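Local coordinates for pectate lyase 47 (Bacillus sp. TS-47, PDB 1VBL), which probably cleaves pectate by eliminative lysis, as a calcium-binding, thermostable, secreted lyase of polysaccharide lyase family 1, at residues 127-138 against 150-161. Numbering follows the deposited sequence.
Sequences MVYVGSNTSIIG and FLIKNVDNVIIR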
ATOM      1  N   MET A 127      -3.439 -12.637   7.465  1.00 13.90           N
ATOM      2  CA  MET A 127      -3.920 -12.022   6.230  1.00 14.33           C
ATOM      3  C   MET A 127      -5.364 -12.465   6.040  1.00 14.48           C
ATOM      4  O   MET A 127      -5.643 -13.630   5.742  1.00 14.02           O
ATOM      5  CB  MET A 127      -3.057 -12.436   5.036  1.00 15.00           C
ATOM      6  CG  MET A 127      -1.627 -11.896   5.098  1.00 14.62           C
ATOM      7  SD  MET A 127      -1.526 -10.125   5.548  1.00 18.29           S
ATOM      8  CE  MET A 127      -2.338  -9.389   4.151  1.00 14.69           C
ATOM      9  N   VAL A 128      -6.276 -11.520   6.237  1.00 14.83           N
ATOM     10  CA  VAL A 128      -7.711 -11.770   6.146  1.00 14.47           C
ATOM     11  C   VAL A 128      -8.263 -11.589   4.735  1.00 15.25           C
ATOM     12  O   VAL A 128      -8.139 -10.515   4.142  1.00 15.62           O
ATOM     13  CB  VAL A 128      -8.477 -10.822   7.109  1.00 15.35           C
ATOM     14  CG1 VAL A 128      -9.970 -11.082   7.043  1.00 14.32           C
ATOM     15  CG2 VAL A 128      -7.967 -11.012   8.532  1.00 14.07           C
ATOM     16  N   TYR A 129      -8.875 -12.645   4.203  1.00 13.00           N
ATOM     17  CA  TYR A 129      -9.464 -12.592   2.867  1.00 13.80           C
ATOM     18  C   TYR A 129     -10.769 -11.804   2.883  1.00 14.07           C
ATOM     19  O   TYR A 129     -11.562 -11.915   3.824  1.00 12.58           O
ATOM     20  CB  TYR A 129      -9.751 -14.003   2.351  1.00 13.85           C
ATOM     21  CG  TYR A 129      -8.545 -14.723   1.805  1.00 16.30           C
ATOM     22  CD1 TYR A 129      -8.037 -14.416   0.542  1.00 18.00           C
ATOM     23  CD2 TYR A 129      -7.909 -15.716   2.547  1.00 16.63           C
ATOM     24  CE1 TYR A 129      -6.927 -15.084   0.032  1.00 19.76           C
ATOM     25  CE2 TYR A 129      -6.800 -16.386   2.050  1.00 20.14           C
ATOM     26  CZ  TYR A 129      -6.315 -16.066   0.794  1.00 21.21           C
ATOM     27  OH  TYR A 129      -5.211 -16.724   0.309  1.00 21.65           O
ATOM     28  N   VAL A 130     -10.991 -11.016   1.835  1.00 13.10           N
ATOM     29  CA  VAL A 130     -12.210 -10.221   1.713  1.00 13.52           C
ATOM     30  C   VAL A 130     -12.937 -10.651   0.443  1.00 13.93           C
ATOM     31  O   VAL A 130     -12.352 -10.668  -0.642  1.00 16.39           O
ATOM     32  CB  VAL A 130     -11.901  -8.703   1.626  1.00 13.08           C
ATOM     33  CG1 VAL A 130     -13.206  -7.906   1.545  1.00 14.15           C
ATOM     34  CG2 VAL A 130     -11.097  -8.262   2.841  1.00 12.41           C
ATOM     35  N   GLY A 131     -14.209 -11.013   0.581  1.00 14.76           N
ATOM     36  CA  GLY A 131     -14.982 -11.437  -0.573  1.00 14.61           C
ATOM     37  C   GLY A 131     -15.537 -10.262  -1.361  1.00 14.97           C
ATOM     38  O   GLY A 131     -15.414  -9.111  -0.941  1.00 13.60           O
ATOM     39  N   SER A 132     -16.151 -10.551  -2.503  1.00 14.86           N
ATOM     40  CA  SER A 132     -16.735  -9.512  -3.347  1.00 15.23           C
ATOM     41  C   SER A 132     -17.934  -8.849  -2.672  1.00 15.24           C
ATOM     42  O   SER A 132     -18.554  -9.429  -1.779  1.00 16.65           O
ATOM     43  CB  SER A 132     -17.173 -10.106  -4.690  1.00 14.39           C
ATOM     44  OG  SER A 132     -16.062 -10.592  -5.422  1.00 13.36           O
ATOM     45  N   ASN A 133     -18.254  -7.635  -3.110  1.00 14.59           N
ATOM     46  CA  ASN A 133     -19.384  -6.879  -2.571  1.00 14.99           C
ATOM     47  C   ASN A 133     -19.283  -6.718  -1.061  1.00 16.08           C
ATOM     48  O   ASN A 133     -20.216  -7.038  -0.315  1.00 16.18           O
ATOM     49  CB  ASN A 133     -20.692  -7.579  -2.942  1.00 15.24           C
ATOM     50  CG  ASN A 133     -20.751  -7.935  -4.407  1.00 17.28           C
ATOM     51  OD1 ASN A 133     -20.508  -7.089  -5.269  1.00 16.35           O
ATOM     52  ND2 ASN A 133     -21.068  -9.190  -4.704  1.00 18.24           N
ATOM     53  N   THR A 134     -18.147  -6.200  -0.616  1.00 14.34           N
ATOM     54  CA  THR A 134     -17.914  -6.010   0.801  1.00 14.58           C
ATOM     55  C   THR A 134     -17.502  -4.581   1.116  1.00 14.72           C
ATOM     56  O   THR A 134     -16.754  -3.957   0.363  1.00 14.08           O
ATOM     57  CB  THR A 134     -16.785  -6.944   1.307  1.00 15.95           C
ATOM     58  OG1 THR A 134     -17.075  -8.299   0.937  1.00 15.38           O
ATOM     59  CG2 THR A 134     -16.654  -6.850   2.828  1.00 14.76           C
ATOM     60  N   SER A 135     -18.017  -4.065   2.223  1.00 14.19           N
ATOM     61  CA  SER A 135     -17.654  -2.738   2.691  1.00 15.23           C
ATOM     62  C   SER A 135     -17.166  -2.938   4.119  1.00 14.40           C
ATOM     63  O   SER A 135     -17.914  -3.413   4.973  1.00 15.58           O
ATOM     64  CB  SER A 135     -18.855  -1.781   2.690  1.00 16.53           C
ATOM     65  OG  SER A 135     -19.168  -1.331   1.381  1.00 15.87           O
ATOM     66  N   ILE A 136     -15.901  -2.619   4.362  1.00 13.04           N
ATOM     67  CA  ILE A 136     -15.332  -2.725   5.699  1.00 12.91           C
ATOM     68  C   ILE A 136     -15.122  -1.275   6.100  1.00 13.50           C
ATOM     69  O   ILE A 136     -14.303  -0.561   5.507  1.00 12.00           O
ATOM     70  CB  ILE A 136     -13.999  -3.502   5.695  1.00 13.55           C
ATOM     71  CG1 ILE A 136     -14.233  -4.908   5.128  1.00 13.65           C
ATOM     72  CG2 ILE A 136     -13.445  -3.593   7.115  1.00 13.48           C
ATOM     73  CD1 ILE A 136     -13.000  -5.796   5.096  1.00 16.92           C
ATOM     74  N   ILE A 137     -15.885  -0.848   7.101  1.00 13.19           N
ATOM     75  CA  ILE A 137     -15.876   0.536   7.559  1.00 14.03           C
ATOM     76  C   ILE A 137     -15.569   0.694   9.039  1.00 14.39           C
ATOM     77  O   ILE A 137     -16.222   0.082   9.884  1.00 15.15           O
ATOM     78  CB  ILE A 137     -17.259   1.183   7.299  1.00 15.08           C
ATOM     79  CG1 ILE A 137     -17.675   0.970   5.840  1.00 16.66           C
ATOM     80  CG2 ILE A 137     -17.229   2.654   7.673  1.00 15.18           C
ATOM     81  CD1 ILE A 137     -16.725   1.549   4.818  1.00 18.28           C
ATOM     82  N   GLY A 138     -14.590   1.537   9.350  1.00 13.89           N
ATOM     83  CA  GLY A 138     -14.236   1.764  10.735  1.00 12.74           C
ATOM     84  C   GLY A 138     -15.255   2.649  11.430  1.00 14.62           C
ATOM     85  O   GLY A 138     -15.849   3.539  10.812  1.00 13.30           O
ATOM     86  N   PHE A 150      -5.547  -6.927   5.016  1.00 12.96           N
ATOM     87  CA  PHE A 150      -6.639  -7.471   4.222  1.00 12.46           C
ATOM     88  C   PHE A 150      -6.123  -7.936   2.875  1.00 14.11           C
ATOM     89  O   PHE A 150      -5.357  -7.232   2.215  1.00 13.71           O
ATOM     90  CB  PHE A 150      -7.733  -6.423   4.002  1.00 12.66           C
ATOM     91  CG  PHE A 150      -8.591  -6.183   5.206  1.00 13.74           C
ATOM     92  CD1 PHE A 150      -9.300  -7.232   5.790  1.00 14.34           C
ATOM     93  CD2 PHE A 150      -8.692  -4.911   5.760  1.00 14.43           C
ATOM     94  CE1 PHE A 150     -10.097  -7.016   6.912  1.00 16.65           C
ATOM     95  CE2 PHE A 150      -9.485  -4.683   6.881  1.00 14.46           C
ATOM     96  CZ  PHE A 150     -10.190  -5.736   7.460  1.00 15.34           C
ATOM     97  N   LEU A 151      -6.555  -9.126   2.478  1.00 13.97           N
ATOM     98  CA  LEU A 151      -6.164  -9.703   1.204  1.00 15.29           C
ATOM     99  C   LEU A 151      -7.389  -9.631   0.299  1.00 15.73           C
ATOM    100  O   LEU A 151      -8.362 -10.367   0.485  1.00 14.70           O
ATOM    101  CB  LEU A 151      -5.735 -11.161   1.397  1.00 17.10           C
ATOM    102  CG  LEU A 151      -4.563 -11.691   0.569  1.00 22.90           C
ATOM    103  CD1 LEU A 151      -3.293 -10.938   0.938  1.00 24.39           C
ATOM    104  CD2 LEU A 151      -4.377 -13.184   0.844  1.00 23.17           C
ATOM    105  N   ILE A 152      -7.346  -8.718  -0.663  1.00 13.75           N
ATOM    106  CA  ILE A 152      -8.442  -8.547  -1.608  1.00 15.31           C
ATOM    107  C   ILE A 152      -7.969  -9.273  -2.858  1.00 15.54           C
ATOM    108  O   ILE A 152      -7.398  -8.667  -3.768  1.00 15.00           O
ATOM    109  CB  ILE A 152      -8.678  -7.048  -1.894  1.00 15.34           C
ATOM    110  CG1 ILE A 152      -8.891  -6.305  -0.569  1.00 15.37           C
ATOM    111  CG2 ILE A 152      -9.899  -6.864  -2.784  1.00 16.29           C
ATOM    112  CD1 ILE A 152      -9.024  -4.794  -0.711  1.00 16.42           C
ATOM    113  N   LYS A 153      -8.204 -10.583  -2.882  1.00 15.10           N
ATOM    114  CA  LYS A 153      -7.751 -11.435  -3.972  1.00 16.43           C
ATOM    115  C   LYS A 153      -8.838 -12.076  -4.828  1.00 16.36           C
ATOM    116  O   LYS A 153      -9.719 -12.770  -4.321  1.00 14.75           O
ATOM    117  CB  LYS A 153      -6.850 -12.530  -3.401  1.00 17.27           C
ATOM    118  CG  LYS A 153      -6.214 -13.424  -4.447  1.00 19.82           C
ATOM    119  CD  LYS A 153      -5.221 -14.370  -3.799  1.00 22.84           C
ATOM    120  CE  LYS A 153      -4.457 -15.178  -4.832  1.00 23.18           C
ATOM    121  NZ  LYS A 153      -3.357 -15.945  -4.183  1.00 25.76           N
ATOM    122  N   ASN A 154      -8.742 -11.847  -6.135  1.00 15.27           N
ATOM    123  CA  ASN A 154      -9.684 -12.386  -7.107  1.00 17.33           C
ATOM    124  C   ASN A 154     -11.138 -12.053  -6.804  1.00 16.82           C
ATOM    125  O   ASN A 154     -12.032 -12.868  -7.030  1.00 17.37           O
ATOM    126  CB  ASN A 154      -9.515 -13.905  -7.226  1.00 18.13           C
ATOM    127  CG  ASN A 154      -8.134 -14.298  -7.708  1.00 20.93           C
ATOM    128  OD1 ASN A 154      -7.656 -13.802  -8.729  1.00 20.42           O
ATOM    129  ND2 ASN A 154      -7.483 -15.196  -6.977  1.00 22.55           N
ATOM    130  N   VAL A 155     -11.378 -10.853  -6.288  1.00 16.40           N
ATOM    131  CA  VAL A 155     -12.740 -10.436  -5.986  1.00 16.96           C
ATOM    132  C   VAL A 155     -13.042  -9.110  -6.668  1.00 16.84           C
ATOM    133  O   VAL A 155     -12.174  -8.531  -7.325  1.00 16.71           O
ATOM    134  CB  VAL A 155     -12.967 -10.302  -4.462  1.00 17.20           C
ATOM    135  CG1 VAL A 155     -12.881 -11.669  -3.816  1.00 15.02           C
ATOM    136  CG2 VAL A 155     -11.936  -9.359  -3.850  1.00 16.02           C
ATOM    137  N   ASP A 156     -14.275  -8.639  -6.533  1.00 15.90           N
ATOM    138  CA  ASP A 156     -14.664  -7.376  -7.143  1.00 17.57           C
ATOM    139  C   ASP A 156     -15.598  -6.604  -6.235  1.00 15.09           C
ATOM    140  O   ASP A 156     -16.301  -7.188  -5.410  1.00 14.15           O
ATOM    141  CB  ASP A 156     -15.392  -7.602  -8.479  1.00 21.49           C
ATOM    142  CG  ASP A 156     -14.618  -8.491  -9.434  1.00 26.22           C
ATOM    143  OD1 ASP A 156     -14.696  -9.730  -9.296  1.00 29.17           O
ATOM    144  OD2 ASP A 156     -13.928  -7.949 -10.322  1.00 28.66           O
ATOM    145  N   ASN A 157     -15.591  -5.285  -6.391  1.00 14.82           N
ATOM    146  CA  ASN A 157     -16.480  -4.409  -5.648  1.00 13.64           C
ATOM    147  C   ASN A 157     -16.282  -4.428  -4.138  1.00 13.67           C
ATOM    148  O   ASN A 157     -17.092  -4.992  -3.393  1.00 13.05           O
ATOM    149  CB  ASN A 157     -17.923  -4.781  -6.003  1.00 13.56           C
ATOM    150  CG  ASN A 157     -18.901  -3.717  -5.612  1.00 14.24           C
ATOM    151  OD1 ASN A 157     -18.592  -2.530  -5.686  1.00 14.81           O
ATOM    152  ND2 ASN A 157     -20.100  -4.129  -5.212  1.00 15.23           N
ATOM    153  N   VAL A 158     -15.213  -3.779  -3.689  1.00 13.47           N
ATOM    154  CA  VAL A 158     -14.876  -3.733  -2.275  1.00 12.70           C
ATOM    155  C   VAL A 158     -14.547  -2.311  -1.833  1.00 12.77           C
ATOM    156  O   VAL A 158     -13.841  -1.581  -2.527  1.00 12.71           O
ATOM    157  CB  VAL A 158     -13.665  -4.646  -1.972  1.00 14.18           C
ATOM    158  CG1 VAL A 158     -13.275  -4.544  -0.500  1.00 11.80           C
ATOM    159  CG2 VAL A 158     -14.006  -6.081  -2.334  1.00 15.11           C
ATOM    160  N   ILE A 159     -15.073  -1.931  -0.675  1.00 11.63           N
ATOM    161  CA  ILE A 159     -14.845  -0.606  -0.117  1.00 11.68           C
ATOM    162  C   ILE A 159     -14.229  -0.723   1.280  1.00 11.73           C
ATOM    163  O   ILE A 159     -14.745  -1.442   2.131  1.00 12.11           O
ATOM    164  CB  ILE A 159     -16.169   0.183   0.017  1.00 11.96           C
ATOM    165  CG1 ILE A 159     -16.772   0.454  -1.361  1.00 11.73           C
ATOM    166  CG2 ILE A 159     -15.919   1.493   0.755  1.00 10.30           C
ATOM    167  CD1 ILE A 159     -18.074   1.259  -1.314  1.00 11.36           C
ATOM    168  N   ILE A 160     -13.125  -0.018   1.507  1.00 12.65           N
ATOM    169  CA  ILE A 160     -12.462  -0.025   2.810  1.00 12.09           C
ATOM    170  C   ILE A 160     -12.290   1.430   3.226  1.00 11.74           C
ATOM    171  O   ILE A 160     -11.623   2.202   2.533  1.00 11.16           O
ATOM    172  CB  ILE A 160     -11.066  -0.672   2.742  1.00 13.19           C
ATOM    173  CG1 ILE A 160     -11.154  -2.053   2.084  1.00 16.09           C
ATOM    174  CG2 ILE A 160     -10.475  -0.764   4.154  1.00 11.23           C
ATOM    175  CD1 ILE A 160     -12.014  -3.048   2.827  1.00 20.14           C
ATOM    176  N   ARG A 161     -12.882   1.813   4.354  1.00 10.96           N
ATOM    177  CA  ARG A 161     -12.791   3.200   4.794  1.00 10.75           C
ATOM    178  C   ARG A 161     -12.731   3.404   6.302  1.00 11.44           C
ATOM    179  O   ARG A 161     -13.160   2.554   7.085  1.00 11.32           O
ATOM    180  CB  ARG A 161     -13.996   3.999   4.283  1.00 10.69           C
ATOM    181  CG  ARG A 161     -14.295   3.882   2.796  1.00 11.40           C
ATOM    182  CD  ARG A 161     -15.567   4.651   2.450  1.00 12.53           C
ATOM    183  NE  ARG A 161     -15.372   6.100   2.456  1.00 13.64           N
ATOM    184  CZ  ARG A 161     -16.363   6.990   2.422  1.00 16.11           C
ATOM    185  NH1 ARG A 161     -17.628   6.581   2.395  1.00 13.99           N
ATOM    186  NH2 ARG A 161     -16.093   8.290   2.389  1.00 12.26           N
TER
HETATM  187  O   HOH W   1     -10.036 -12.174  -1.552  1.00 13.79           O
HETATM  188  O   HOH W   2     -16.741 -11.485  -7.874  1.00 43.18           O
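Phe150 and Ile136 meet in the interior of the coil, the isoleucine CD1 lying over one ring face, 3.8 Å from the ring centroid in a CH-pi contact. Val130 CG2 reaches ring atom CD1 of Phe150, and Val128 lies alongside. Ile160 CD1, brought round by chi2, packs on Ile136 CB at 3.5 Å. With an alanine in place of Phe150, Ile136 CD1 would probably lose its ring face and a gap would open beside Val130. On the face of the sheet turned away from Val128 and Phe150, Leu151 CD2 touches Tyr129 CE1.

Backbone bonds form two parallel ladders, as between successive coils in the parallel beta-helix of family 1 pectate lyases. Leu151 N donates to Val128 O, and Val130 N to Leu151 O. Further on, Thr134 O takes Ile159 N, Ile136 N gives to Ile159 O, Arg161 N to Ile136 O, and Gly138 N to Arg161 O.

Polar side chains join the segments between the ladders. Ser132 OG accepts Asp156 N at 2.9 Å. Asn157 ND2 gives a nearly straight bond (172°) to a lone pair of Asn133 OD1, with the amide planes 69° apart. CG of Asn157 lies anti to its backbone N (chi1 -164°), which carries the amide across to Asn133; its OD1 takes the backbone N of Thr22 and of Gly23. Asn133 ND2 bonds Ser56 O.

Apolar packing fills the interior, while directional bonds from Ser132, Asn133 and Asn157 fix the pairing where the register shifts.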